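Local atomic coordinates of serpin-ZX (Arabidopsis thaliana, PDB entry 3LE2), a protein that inhibits target proteases, among them metacaspase-9 and RD21A, through cleavage of its reactive centre loop, and so restrains programmed cell death. Residues N30-F35 and G386-P391; H194-N199 and D367-L372; K283-F288 and F328-I333. One frame throughout, in Å; residues are numbered along the deposited sequence. Where two conformers were deposited one is given.

Contact 1: N30-F35 and G386-P391; sequences NSNVIF and GQVVDP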
# COMPACT_ATOMS: atom_id res chain seq x y z
N ASN A 30 -5.31 -2.12 -18.81
CA ASN A 30 -5.87 -0.85 -18.37
C ASN A 30 -6.48 -0.90 -16.97
O ASN A 30 -7.32 -0.08 -16.64
CB ASN A 30 -6.91 -0.36 -19.39
CG ASN A 30 -6.31 -0.12 -20.78
OD1 ASN A 30 -6.98 -0.30 -21.80
ND2 ASN A 30 -5.04 0.28 -20.82
N SER A 31 -6.03 -1.86 -16.16
CA SER A 31 -6.53 -2.00 -14.79
C SER A 31 -5.69 -1.23 -13.79
O SER A 31 -4.52 -1.53 -13.61
CB SER A 31 -6.55 -3.48 -14.35
OG SER A 31 -7.47 -4.25 -15.12
N ASN A 32 -6.30 -0.26 -13.11
CA ASN A 32 -5.64 0.44 -12.03
C ASN A 32 -5.30 -0.53 -10.92
O ASN A 32 -6.00 -1.53 -10.74
CB ASN A 32 -6.54 1.55 -11.50
CG ASN A 32 -6.74 2.67 -12.49
OD1 ASN A 32 -5.85 2.95 -13.30
ND2 ASN A 32 -7.90 3.31 -12.45
N VAL A 33 -4.23 -0.24 -10.18
CA VAL A 33 -3.83 -1.03 -9.02
C VAL A 33 -3.57 -0.12 -7.81
O VAL A 33 -3.01 0.97 -7.96
CB VAL A 33 -2.53 -1.82 -9.29
CG1 VAL A 33 -2.06 -2.53 -8.01
CG2 VAL A 33 -2.70 -2.79 -10.42
N ILE A 34 -3.97 -0.55 -6.62
CA ILE A 34 -3.52 0.08 -5.37
C ILE A 34 -3.48 -1.02 -4.32
O ILE A 34 -4.40 -1.82 -4.25
CB ILE A 34 -4.45 1.23 -4.91
CG1 ILE A 34 -3.83 1.99 -3.73
CG2 ILE A 34 -5.83 0.70 -4.52
CD1 ILE A 34 -2.62 2.83 -4.10
N PHE A 35 -2.41 -1.09 -3.53
CA PHE A 35 -2.35 -2.05 -2.42
C PHE A 35 -1.37 -1.59 -1.35
O PHE A 35 -0.53 -0.76 -1.61
CB PHE A 35 -1.95 -3.44 -2.93
CG PHE A 35 -0.48 -3.58 -3.24
CD1 PHE A 35 0.04 -3.14 -4.44
CD2 PHE A 35 0.38 -4.15 -2.32
CE1 PHE A 35 1.41 -3.26 -4.74
CE2 PHE A 35 1.74 -4.28 -2.59
CZ PHE A 35 2.26 -3.83 -3.80
N GLY A 386 0.85 1.88 -6.19
CA GLY A 386 -0.20 1.71 -7.18
C GLY A 386 0.20 2.19 -8.56
O GLY A 386 1.27 2.78 -8.76
N GLN A 387 -0.68 1.95 -9.52
CA GLN A 387 -0.51 2.50 -10.85
C GLN A 387 -1.85 3.05 -11.30
O GLN A 387 -2.89 2.42 -11.08
CB GLN A 387 -0.03 1.43 -11.82
CG GLN A 387 -1.06 0.40 -12.27
CD GLN A 387 -0.53 -0.43 -13.42
OE1 GLN A 387 0.66 -0.36 -13.73
NE2 GLN A 387 -1.41 -1.20 -14.07
N VAL A 388 -1.82 4.23 -11.90
CA VAL A 388 -3.00 4.84 -12.52
C VAL A 388 -2.81 4.70 -14.02
O VAL A 388 -1.96 5.37 -14.61
CB VAL A 388 -3.14 6.33 -12.13
CG1 VAL A 388 -4.37 6.94 -12.76
CG2 VAL A 388 -3.21 6.48 -10.62
N VAL A 389 -3.57 3.79 -14.62
CA VAL A 389 -3.50 3.56 -16.06
C VAL A 389 -4.76 4.06 -16.75
O VAL A 389 -4.79 4.19 -17.97
CB VAL A 389 -3.24 2.08 -16.43
CG1 VAL A 389 -1.83 1.65 -16.00
CG2 VAL A 389 -4.31 1.17 -15.80
N ASP A 390 -5.79 4.33 -15.96
CA ASP A 390 -7.05 4.86 -16.49
C ASP A 390 -7.81 5.59 -15.39
O ASP A 390 -8.46 4.96 -14.57
CB ASP A 390 -7.90 3.72 -17.06
CG ASP A 390 -9.32 4.16 -17.40
OD1 ASP A 390 -9.64 5.37 -17.29
OD2 ASP A 390 -10.11 3.28 -17.78
N PRO A 391 -7.73 6.93 -15.39
CA PRO A 391 -8.31 7.81 -14.37
C PRO A 391 -9.83 7.73 -14.34
O PRO A 391 -10.43 8.14 -13.34
CB PRO A 391 -7.94 9.21 -14.85
CG PRO A 391 -7.04 9.03 -16.00
CD PRO A 391 -7.24 7.68 -16.55
O HOH W 1 -9.75 0.74 -16.79

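Contact 2: H194-N199 and D367-L372; sequences HLLDGN and DHPFLL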
# COMPACT_ATOMS: atom_id res chain seq x y z
N HIS A 194 -3.77 9.57 -22.15
CA HIS A 194 -3.36 8.62 -23.18
C HIS A 194 -3.23 7.23 -22.59
O HIS A 194 -2.32 6.95 -21.80
CB HIS A 194 -2.04 9.05 -23.85
CG HIS A 194 -2.11 10.38 -24.54
ND1 HIS A 194 -2.08 11.58 -23.85
CD2 HIS A 194 -2.25 10.70 -25.85
CE1 HIS A 194 -2.19 12.58 -24.71
NE2 HIS A 194 -2.29 12.07 -25.93
N LEU A 195 -4.16 6.35 -22.98
CA LEU A 195 -4.19 4.97 -22.51
C LEU A 195 -3.07 4.14 -23.13
O LEU A 195 -2.58 4.45 -24.22
CB LEU A 195 -5.54 4.34 -22.86
CG LEU A 195 -6.64 4.16 -21.81
CD1 LEU A 195 -6.75 5.31 -20.83
CD2 LEU A 195 -7.98 3.95 -22.52
N LEU A 196 -2.65 3.09 -22.44
CA LEU A 196 -1.60 2.20 -22.95
C LEU A 196 -2.03 1.47 -24.24
O LEU A 196 -1.19 1.10 -25.06
CB LEU A 196 -1.18 1.19 -21.88
CG LEU A 196 -0.44 1.74 -20.65
CD1 LEU A 196 -0.33 0.68 -19.54
CD2 LEU A 196 0.95 2.26 -21.05
N ASP A 197 -3.32 1.24 -24.40
CA ASP A 197 -3.81 0.55 -25.60
C ASP A 197 -3.79 1.44 -26.85
O ASP A 197 -4.28 1.04 -27.91
CB ASP A 197 -5.21 -0.07 -25.38
CG ASP A 197 -6.28 0.98 -25.16
OD1 ASP A 197 -6.01 2.18 -25.36
OD2 ASP A 197 -7.41 0.58 -24.77
N GLY A 198 -3.22 2.63 -26.74
CA GLY A 198 -3.10 3.52 -27.88
C GLY A 198 -4.19 4.57 -28.00
O GLY A 198 -4.00 5.59 -28.67
N ASN A 199 -5.34 4.34 -27.37
CA ASN A 199 -6.42 5.31 -27.39
C ASN A 199 -6.28 6.40 -26.34
O ASN A 199 -5.45 6.31 -25.43
CB ASN A 199 -7.76 4.59 -27.21
CG ASN A 199 -7.90 3.37 -28.10
OD1 ASN A 199 -8.44 2.34 -27.68
ND2 ASN A 199 -7.39 3.47 -29.33
N ASP A 367 -0.62 13.13 -18.18
CA ASP A 367 -1.67 12.75 -19.10
C ASP A 367 -1.43 11.36 -19.65
O ASP A 367 -1.88 11.03 -20.74
CB ASP A 367 -1.75 13.77 -20.23
CG ASP A 367 -0.49 13.79 -21.06
OD1 ASP A 367 0.50 13.14 -20.68
OD2 ASP A 367 -0.48 14.47 -22.11
N HIS A 368 -0.68 10.56 -18.90
CA HIS A 368 -0.45 9.17 -19.28
C HIS A 368 -0.08 8.40 -18.01
O HIS A 368 0.10 9.00 -16.96
CB HIS A 368 0.63 9.07 -20.35
CG HIS A 368 1.90 9.79 -20.02
ND1 HIS A 368 2.01 11.16 -20.09
CD2 HIS A 368 3.11 9.33 -19.62
CE1 HIS A 368 3.24 11.52 -19.75
NE2 HIS A 368 3.92 10.43 -19.46
N PRO A 369 -0.03 7.06 -18.10
CA PRO A 369 0.16 6.22 -16.90
C PRO A 369 1.41 6.51 -16.07
O PRO A 369 2.51 6.68 -16.60
CB PRO A 369 0.19 4.80 -17.46
CG PRO A 369 -0.71 4.90 -18.67
CD PRO A 369 -0.36 6.24 -19.28
N PHE A 370 1.22 6.53 -14.76
CA PHE A 370 2.27 6.82 -13.82
C PHE A 370 2.16 5.89 -12.62
O PHE A 370 1.10 5.29 -12.41
CB PHE A 370 2.20 8.29 -13.37
CG PHE A 370 0.82 8.74 -12.91
CD1 PHE A 370 -0.09 9.26 -13.82
CD2 PHE A 370 0.47 8.71 -11.57
CE1 PHE A 370 -1.36 9.71 -13.41
CE2 PHE A 370 -0.80 9.16 -11.15
CZ PHE A 370 -1.71 9.66 -12.07
N LEU A 371 3.24 5.76 -11.87
CA LEU A 371 3.21 5.00 -10.63
C LEU A 371 2.86 5.92 -9.49
O LEU A 371 3.00 7.13 -9.58
CB LEU A 371 4.56 4.35 -10.32
CG LEU A 371 4.92 3.13 -11.14
CD1 LEU A 371 6.33 2.68 -10.80
CD2 LEU A 371 3.90 2.01 -10.90
N LEU A 372 2.37 5.31 -8.41
CA LEU A 372 1.97 6.02 -7.20
C LEU A 372 2.61 5.35 -6.00
O LEU A 372 2.66 4.12 -5.92
CB LEU A 372 0.45 5.93 -7.00
CG LEU A 372 -0.48 6.73 -7.90
CD1 LEU A 372 -1.92 6.49 -7.45
CD2 LEU A 372 -0.12 8.20 -7.84

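Contact 3: K283-F288 and F328-I333; sequences KFSFGF and FHKACI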
# COMPACT_ATOMS: atom_id res chain seq x y z
N LYS A 283 -10.32 7.93 -8.47
CA LYS A 283 -10.84 7.33 -7.25
C LYS A 283 -11.15 5.88 -7.53
O LYS A 283 -11.96 5.58 -8.41
CB LYS A 283 -12.12 8.04 -6.79
CG LYS A 283 -12.67 7.53 -5.47
CD LYS A 283 -14.01 8.19 -5.11
CE LYS A 283 -14.36 7.95 -3.64
NZ LYS A 283 -15.64 8.61 -3.22
N PHE A 284 -10.51 4.97 -6.80
CA PHE A 284 -10.78 3.56 -6.99
C PHE A 284 -10.34 2.69 -5.83
O PHE A 284 -9.56 3.11 -4.98
CB PHE A 284 -10.15 3.06 -8.30
CG PHE A 284 -8.65 3.12 -8.31
CD1 PHE A 284 -7.99 4.25 -8.77
CD2 PHE A 284 -7.89 2.03 -7.87
CE1 PHE A 284 -6.59 4.30 -8.79
CE2 PHE A 284 -6.50 2.08 -7.88
CZ PHE A 284 -5.85 3.20 -8.35
N SER A 285 -10.87 1.47 -5.79
CA SER A 285 -10.44 0.50 -4.81
C SER A 285 -9.85 -0.69 -5.57
O SER A 285 -10.02 -0.82 -6.78
CB SER A 285 -11.62 0.06 -3.95
OG SER A 285 -12.52 -0.73 -4.71
N PHE A 286 -9.16 -1.56 -4.85
CA PHE A 286 -8.52 -2.68 -5.49
C PHE A 286 -8.32 -3.78 -4.46
O PHE A 286 -7.94 -3.52 -3.32
CB PHE A 286 -7.18 -2.28 -6.13
CG PHE A 286 -6.49 -3.41 -6.82
CD1 PHE A 286 -6.75 -3.68 -8.15
CD2 PHE A 286 -5.60 -4.23 -6.13
CE1 PHE A 286 -6.13 -4.74 -8.78
CE2 PHE A 286 -4.98 -5.29 -6.75
CZ PHE A 286 -5.24 -5.55 -8.08
N GLY A 287 -8.60 -5.01 -4.86
CA GLY A 287 -8.50 -6.12 -3.95
C GLY A 287 -7.95 -7.33 -4.65
O GLY A 287 -8.13 -7.52 -5.87
N PHE A 288 -7.25 -8.16 -3.89
CA PHE A 288 -6.70 -9.37 -4.48
C PHE A 288 -6.34 -10.35 -3.39
O PHE A 288 -6.24 -9.98 -2.22
CB PHE A 288 -5.51 -9.04 -5.40
CG PHE A 288 -4.25 -8.62 -4.67
CD1 PHE A 288 -4.14 -7.38 -4.06
CD2 PHE A 288 -3.15 -9.47 -4.63
CE1 PHE A 288 -2.97 -6.99 -3.40
CE2 PHE A 288 -1.98 -9.10 -3.98
CZ PHE A 288 -1.88 -7.86 -3.36
N PHE A 328 -6.40 -12.40 1.67
CA PHE A 328 -7.30 -11.43 1.05
C PHE A 328 -6.95 -10.00 1.47
O PHE A 328 -6.93 -9.68 2.66
CB PHE A 328 -8.75 -11.76 1.41
CG PHE A 328 -9.23 -13.07 0.85
CD1 PHE A 328 -9.46 -14.16 1.69
CD2 PHE A 328 -9.46 -13.22 -0.52
CE1 PHE A 328 -9.93 -15.39 1.17
CE2 PHE A 328 -9.91 -14.43 -1.05
CZ PHE A 328 -10.15 -15.52 -0.20
N HIS A 329 -6.68 -9.15 0.49
CA HIS A 329 -6.30 -7.76 0.77
C HIS A 329 -7.14 -6.77 -0.03
O HIS A 329 -7.41 -6.96 -1.21
CB HIS A 329 -4.81 -7.52 0.49
CG HIS A 329 -4.37 -6.11 0.70
ND1 HIS A 329 -4.30 -5.53 1.95
CD2 HIS A 329 -3.96 -5.15 -0.18
CE1 HIS A 329 -3.88 -4.28 1.84
NE2 HIS A 329 -3.67 -4.02 0.56
N LYS A 330 -7.52 -5.69 0.64
CA LYS A 330 -8.26 -4.64 -0.01
C LYS A 330 -7.72 -3.27 0.40
O LYS A 330 -7.40 -3.03 1.57
CB LYS A 330 -9.75 -4.74 0.32
CG LYS A 330 -10.63 -3.67 -0.36
CD LYS A 330 -11.17 -4.14 -1.71
CE LYS A 330 -12.63 -3.73 -1.87
NZ LYS A 330 -13.33 -4.50 -2.93
N ALA A 331 -7.66 -2.38 -0.59
CA ALA A 331 -7.18 -1.03 -0.41
C ALA A 331 -7.99 -0.12 -1.32
O ALA A 331 -8.57 -0.56 -2.31
CB ALA A 331 -5.71 -0.97 -0.80
N CYS A 332 -8.04 1.17 -0.99
CA CYS A 332 -8.65 2.14 -1.90
C CYS A 332 -7.86 3.44 -1.87
O CYS A 332 -7.15 3.72 -0.90
CB CYS A 332 -10.11 2.40 -1.53
SG CYS A 332 -10.24 3.23 0.04
N ILE A 333 -7.99 4.23 -2.92
CA ILE A 333 -7.24 5.47 -3.04
C ILE A 333 -8.09 6.51 -3.74
O ILE A 333 -9.03 6.18 -4.47
CB ILE A 333 -5.89 5.29 -3.78
CG1 ILE A 333 -5.00 6.53 -3.59
CG2 ILE A 333 -6.11 4.99 -5.26
CD1 ILE A 333 -4.59 6.79 -2.14

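Contact 1: N30-F35 and G386-P391
The amide of Asn32 meets the backbone of Val389 and Asp390 with both its oxygen and its nitrogen. Its OD1 takes two bonds: Val389 N comes nearly along the C=O axis at 2.8 Å, and Asp390 N sits 3.0 Å away at a wider angle to that axis. From its other end ND2 donates to Asp390 O at 2.7 Å, staying close to the plane of the Asn32 amide but reaching Asp390 O from above its carbonyl plane. CG of Asn32 lies anti to its carbonyl carbon (chi1 -68°), which carries the amide toward the residues that follow strand 382-388, and three bonds fix the rotation of the buried group. The amide of Gln387 replies from the opposite strand: NE2 meets Ser31 O at 3.2 Å, within the amide plane and with a nearly straight N-H (166°).

Next to these side-chain bonds, on the strand side, runs a short antiparallel pairing, in which Val33 and Gln387 exchange both backbone bonds. Their side chains pass at a slant, Val33 CB 4.0 Å from Gln387 CG, and at the next pair Ile34 CD1 rests on Gly386 CA at 4.1 Å. At the far end one water donates to both Asn30 O and Asp390 OD2, an oxygen also bonded to His393 ND1.

Strand 33-35 thus becomes a border strand of serpin sheet B, with strand 370-376 on the far side of strand 382-388. Helix 5-25 packs on the Val33 and Gln387 face through Ile24, while Phe284 and Phe286 of strand 277-289 meet Ile34 on the other.

Contact 2: H194-N199 and D367-L372
The tip of the hairpin joining strands 189-194 and 200-207, which belong to serpin sheet C, closes here on the loop that leads into strand 370-376 of sheet B. His194 grips this loop twice through one acceptor, Asp367 O. The backbone N of His194 reaches that oxygen at 2.8 Å, and His194 ND1 reaches the same Asp367 O at 3.2 Å from the opposite face of its carbonyl plane. Because CG of His194 lies beside its own backbone N (chi1 -61°), ring and main chain can close on one oxygen, which lies in the plane of the imidazole.

Farther along, Pro369 CD sits 3.3 Å from His194 O. Leu196, in the type I turn from Leu195 to Gly198, has its side chain pointing counter to the proline's, Leu196 CG 3.7 Å from Pro369 CG.

Asp367 has OD2 3.6 Å from His194 CE1, but its carboxylate hydrogen-bonds its neighbour: His368 ND1 lies nearly in line with the C-O bond of Asp367 OD1 at 2.6 Å, with the oxygen in the plane of the His368 ring. His368 NE2 bonds Pro243 O. With an acceptor at each nitrogen, His368 may well carry both protons, its positive charge balanced by Asp367.

Contact 3: K283-F288 and F328-I333
Phe284 and Ile333 open the tight side of this antiparallel pair, the edge strand of serpin sheet A and its inner neighbour. Ile333 CG2 stands over one face of the Phe284 ring, 3.8 Å from its centroid and displaced toward the rim, a CH-pi contact. The two side chains lie side by side and point the same way; CG of Phe284 sits between its backbone N and carbonyl carbon (chi1 65°), a torsion that turns the ring toward the neighbouring strand and under the methyl. On the same face Phe288 CE1 approaches the edge of the imidazole at His329 CD2, 3.8 Å away. Between them Phe286 is paired with Ala331 through the backbone, its ring leaning off from the second strand, and Ile34 and Phe35 of strand 33-35 press against this aromatic row.

The other face, carrying Ser285, Gly287, Lys330 and Cys332, is looser and largely turned to solvent. Ser285 CB and Cys332 CB are 3.7 Å apart. The bent chain of Lys330 leans back over the first strand, bringing its CD to 3.7 Å from Phe286 O and 4.0 Å from Gly287 CA, where no side chain stands in the way. Its NZ finds a weak bond to Glu154 O.

Both faces share one regular backbone: three hydrogen-bonded pairs give six bonds, such as Ile333 N to Phe284 O at 2.8 Å. His329 adds a polar note to the packed side. Its NE2 meets Ser36 N, which can only donate, and its ND1 has a weak bond with Asn171 OD1; this pattern is consistent with a neutral imidazole protonated on ND1, linking sheet A to the backbone leading into helix 37-49.

The three contacts are arranged concentrically along the chain: contact 1 joins regions near the two ends of the chain, contact 2 brackets a shorter span within it, and contact 3 a shorter one still. In space contact 1 is the middle term, its centre about 10 Å from the centres of the other two, which lie about 20 Å from each other. Strands 370-376 and 382-388, consecutive in sequence and adjacent in sheet B, connect contacts 1 and 2, while strand 33-35 packs on the sheet A strand 277-289 of contact 3. The C-terminal strands thus form part of sheet B, beside the sheet that in this family accepts the cleaved reactive centre loop.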